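Local structure of peptide methionine sulfoxide reductase MsrA (Treponema denticola ATCC 35405, 5FA9) at residues B[91-96]-B[123-128]. The protein probably repairs oxidised proteins as a fused MsrA-MsrB enzyme, reducing both S and R forms of methionine sulfoxide back to methionine using reduced thioredoxin. The protein carries 2 engineered substitutions. Residues are numbered along the deposited sequence; the frame is centred on the assembly and turned at random.
Sequences QYRTGI and VVEVEK. With D1D ((4S,5S)-1,2-dithiane-4,5-diol), chain F.
Gly95 and Ile96 run parallel to Glu125 and Val126. Glu125 turns both its N and its O to the neighbouring chain, bridging Thr94 and Ile96 as parallel pairing requires: its N donates to Thr94 O at 3.2 Å, and its O accepts from Ile96 N at 2.8 Å, almost head-on to the carbonyl (172°). A weak bond from Glu127 N to Ile96 O continues the pairing. Just ahead of the paired residues, one water donates to both Thr94 O and Val123 O and ties the two chains together.

Gly95, without a side chain, lets the Glu125 chain lie across it, CG 3.7 Å from Gly95 CA. The long, extended chains of Glu125 and Arg93 let their charges meet across the strands, NE 3.2 Å from Glu125 OE2. This salt bridge is twisted: the oxygen lies in the guanidinium plane, yet the arginine approaches it from above the carboxylate, the two planes 69° apart. Tyr97 OH also bonds OE2, while Arg93 NH2 is held by Asp49 O, so both charged ends have second partners. Just before the strand, the two short branches of Val124 let it touch Ile96 and Thr94 at once: CG1, anti to the backbone N (chi1 178°), packs 4.0 Å from Ile96 CG1, and CG2 lies 3.3 Å from Thr94 OG1. Further back, Tyr92 OH shares a hydrogen bond with O3 of the dithiane diol, also bonded by Ser11, the engineered residue at the predicted active site.

The pairing closes a beta-alpha-beta unit in the MsrA domain, making 125-128 an outermost strand of the chain's mixed sheet beside 95-98. The connecting helix 104-115 packs on Ile96 and Val126 through Ile107, while Tyr72 of helix 65-74 touches Thr94, Ile96 and Val124.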
ATOM      1  N   GLN B  91      20.204   9.566  16.884  1.00 42.60           N
ATOM      2  CA  GLN B  91      19.784   9.228  15.529  1.00 48.26           C
ATOM      3  C   GLN B  91      19.816   7.719  15.296  1.00 53.40           C
ATOM      4  O   GLN B  91      19.353   7.233  14.264  1.00 44.47           O
ATOM      5  CB  GLN B  91      20.659   9.940  14.495  1.00 45.21           C
ATOM      6  CG  GLN B  91      22.123   9.529  14.510  1.00 50.97           C
ATOM      7  CD  GLN B  91      22.966  10.392  15.432  1.00 58.71           C
ATOM      8  OE1 GLN B  91      22.557  10.719  16.545  1.00 57.61           O
ATOM      9  NE2 GLN B  91      24.153  10.764  14.967  1.00 56.72           N
ATOM     10  N   TYR B  92      20.361   6.982  16.259  1.00 49.10           N
ATOM     11  CA  TYR B  92      20.446   5.529  16.151  1.00 51.82           C
ATOM     12  C   TYR B  92      19.556   4.823  17.169  1.00 49.27           C
ATOM     13  O   TYR B  92      19.679   3.615  17.374  1.00 43.99           O
ATOM     14  CB  TYR B  92      21.893   5.062  16.325  1.00 47.73           C
ATOM     15  CG  TYR B  92      22.865   5.692  15.356  1.00 51.58           C
ATOM     16  CD1 TYR B  92      22.838   5.369  14.004  1.00 54.00           C
ATOM     17  CD2 TYR B  92      23.818   6.602  15.792  1.00 54.84           C
ATOM     18  CE1 TYR B  92      23.727   5.941  13.117  1.00 54.60           C
ATOM     19  CE2 TYR B  92      24.712   7.177  14.912  1.00 46.76           C
ATOM     20  CZ  TYR B  92      24.662   6.845  13.577  1.00 51.41           C
ATOM     21  OH  TYR B  92      25.552   7.417  12.698  1.00 61.72           O
ATOM     22  N   ARG B  93      18.668   5.575  17.812  1.00 41.04           N
ATOM     23  CA  ARG B  93      17.753   4.991  18.786  1.00 45.24           C
ATOM     24  C   ARG B  93      16.775   4.044  18.099  1.00 48.02           C
ATOM     25  O   ARG B  93      16.383   4.265  16.953  1.00 48.59           O
ATOM     26  CB  ARG B  93      16.996   6.081  19.550  1.00 43.81           C
ATOM     27  CG  ARG B  93      16.014   6.886  18.711  1.00 43.13           C
ATOM     28  CD  ARG B  93      15.341   7.966  19.544  1.00 45.25           C
ATOM     29  NE  ARG B  93      14.431   8.789  18.752  1.00 45.05           N
ATOM     30  CZ  ARG B  93      14.808   9.841  18.032  1.00 47.72           C
ATOM     31  NH1 ARG B  93      16.084  10.204  17.999  1.00 49.08           N
ATOM     32  NH2 ARG B  93      13.909  10.532  17.344  1.00 44.89           N
ATOM     33  N   THR B  94      16.393   2.984  18.802  1.00 48.14           N
ATOM     34  CA  THR B  94      15.467   2.004  18.252  1.00 39.48           C
ATOM     35  C   THR B  94      14.024   2.445  18.451  1.00 46.13           C
ATOM     36  O   THR B  94      13.659   2.951  19.513  1.00 46.09           O
ATOM     37  CB  THR B  94      15.666   0.618  18.890  1.00 38.38           C
ATOM     38  OG1 THR B  94      15.604   0.734  20.317  1.00 44.92           O
ATOM     39  CG2 THR B  94      17.015   0.041  18.494  1.00 31.87           C
ATOM     40  N   GLY B  95      13.206   2.254  17.423  1.00 40.02           N
ATOM     41  CA  GLY B  95      11.810   2.636  17.494  1.00 39.10           C
ATOM     42  C   GLY B  95      10.952   2.020  16.409  1.00 42.30           C
ATOM     43  O   GLY B  95      11.433   1.700  15.321  1.00 40.22           O
ATOM     44  N   ILE B  96       9.669   1.857  16.712  1.00 41.24           N
ATOM     45  CA  ILE B  96       8.700   1.369  15.740  1.00 36.71           C
ATOM     46  C   ILE B  96       7.601   2.410  15.573  1.00 39.34           C
ATOM     47  O   ILE B  96       6.876   2.716  16.519  1.00 40.56           O
ATOM     48  CB  ILE B  96       8.085   0.023  16.166  1.00 32.56           C
ATOM     49  CG1 ILE B  96       9.184  -1.015  16.403  1.00 34.92           C
ATOM     50  CG2 ILE B  96       7.099  -0.469  15.117  1.00 28.67           C
ATOM     51  CD1 ILE B  96       8.680  -2.318  16.985  1.00 32.05           C
ATOM     52  N   VAL B 123      13.904  -0.942  25.410  1.00 44.03           N
ATOM     53  CA  VAL B 123      13.842   0.512  25.322  1.00 40.25           C
ATOM     54  C   VAL B 123      13.425   0.987  23.934  1.00 46.47           C
ATOM     55  O   VAL B 123      13.507   2.176  23.627  1.00 42.95           O
ATOM     56  CB  VAL B 123      15.193   1.152  25.683  1.00 43.72           C
ATOM     57  CG1 VAL B 123      15.530   0.889  27.143  1.00 49.04           C
ATOM     58  CG2 VAL B 123      16.289   0.624  24.772  1.00 44.92           C
ATOM     59  N   VAL B 124      12.984   0.053  23.097  1.00 42.39           N
ATOM     60  CA  VAL B 124      12.447   0.401  21.788  1.00 36.26           C
ATOM     61  C   VAL B 124      11.182   1.232  21.965  1.00 40.73           C
ATOM     62  O   VAL B 124      10.224   0.788  22.599  1.00 43.48           O
ATOM     63  CB  VAL B 124      12.127  -0.850  20.947  1.00 41.38           C
ATOM     64  CG1 VAL B 124      11.533  -0.451  19.604  1.00 37.22           C
ATOM     65  CG2 VAL B 124      13.376  -1.695  20.754  1.00 37.90           C
ATOM     66  N   GLU B 125      11.179   2.440  21.412  1.00 40.56           N
ATOM     67  CA  GLU B 125      10.035   3.329  21.567  1.00 41.41           C
ATOM     68  C   GLU B 125       8.955   3.026  20.533  1.00 42.74           C
ATOM     69  O   GLU B 125       9.249   2.756  19.369  1.00 40.04           O
ATOM     70  CB  GLU B 125      10.470   4.796  21.464  1.00 40.56           C
ATOM     71  CG  GLU B 125      11.166   5.162  20.163  1.00 46.86           C
ATOM     72  CD  GLU B 125      11.577   6.622  20.113  1.00 53.76           C
ATOM     73  OE1 GLU B 125      11.828   7.208  21.186  1.00 50.47           O
ATOM     74  OE2 GLU B 125      11.644   7.184  19.000  1.00 43.74           O
ATOM     75  N   VAL B 126       7.703   3.059  20.973  1.00 40.79           N
ATOM     76  CA  VAL B 126       6.575   2.873  20.072  1.00 37.83           C
ATOM     77  C   VAL B 126       5.737   4.142  20.036  1.00 43.76           C
ATOM     78  O   VAL B 126       5.037   4.465  20.994  1.00 52.65           O
ATOM     79  CB  VAL B 126       5.697   1.682  20.494  1.00 37.50           C
ATOM     80  CG1 VAL B 126       4.486   1.567  19.583  1.00 39.49           C
ATOM     81  CG2 VAL B 126       6.508   0.395  20.477  1.00 42.63           C
ATOM     82  N   GLU B 127       5.819   4.864  18.924  1.00 42.85           N
ATOM     83  CA  GLU B 127       5.123   6.135  18.782  1.00 45.68           C
ATOM     84  C   GLU B 127       4.441   6.220  17.430  1.00 42.05           C
ATOM     85  O   GLU B 127       4.839   5.544  16.481  1.00 44.77           O
ATOM     86  CB  GLU B 127       6.094   7.309  18.936  1.00 45.82           C
ATOM     87  CG  GLU B 127       6.924   7.300  20.207  1.00 52.97           C
ATOM     88  CD  GLU B 127       7.925   8.439  20.249  1.00 63.78           C
ATOM     89  OE1 GLU B 127       8.100   9.116  19.214  1.00 63.06           O
ATOM     90  OE2 GLU B 127       8.536   8.658  21.316  1.00 67.59           O
ATOM     91  N   LYS B 128       3.408   7.049  17.343  1.00 40.85           N
ATOM     92  CA  LYS B 128       2.835   7.372  16.048  1.00 41.42           C
ATOM     93  C   LYS B 128       3.831   8.216  15.267  1.00 42.69           C
ATOM     94  O   LYS B 128       4.371   9.193  15.791  1.00 43.19           O
ATOM     95  CB  LYS B 128       1.509   8.118  16.203  1.00 37.13           C
ATOM     96  CG  LYS B 128       0.766   8.336  14.893  1.00 52.23           C
ATOM     97  CD  LYS B 128      -0.309   9.404  15.037  1.00 64.75           C
ATOM     98  CE  LYS B 128      -1.063   9.611  13.734  1.00 66.31           C
ATOM     99  NZ  LYS B 128      -1.754   8.372  13.279  1.00 69.47           N
TER
HETATM  100  S1  D1D F 401      24.000   9.471   7.612  1.00104.65           S
HETATM  101  C1  D1D F 401      23.901   8.004   6.937  1.00 61.72           C
HETATM  102  C2  D1D F 401      23.988   6.827   8.036  1.00 64.79           C
HETATM  103  O2  D1D F 401      24.019   5.715   7.448  1.00 52.38           O
HETATM  104  C3  D1D F 401      25.381   6.974   9.034  1.00 77.79           C
HETATM  105  O3  D1D F 401      25.323   6.110   9.948  1.00 78.36           O
HETATM  106  C4  D1D F 401      25.504   8.437   9.702  1.00 81.77           C
HETATM  107  S4  D1D F 401      25.407   9.625   8.610  1.00117.93           S
HETATM  108  O   HOH W   1      14.841   3.606  21.805  1.00 39.44           O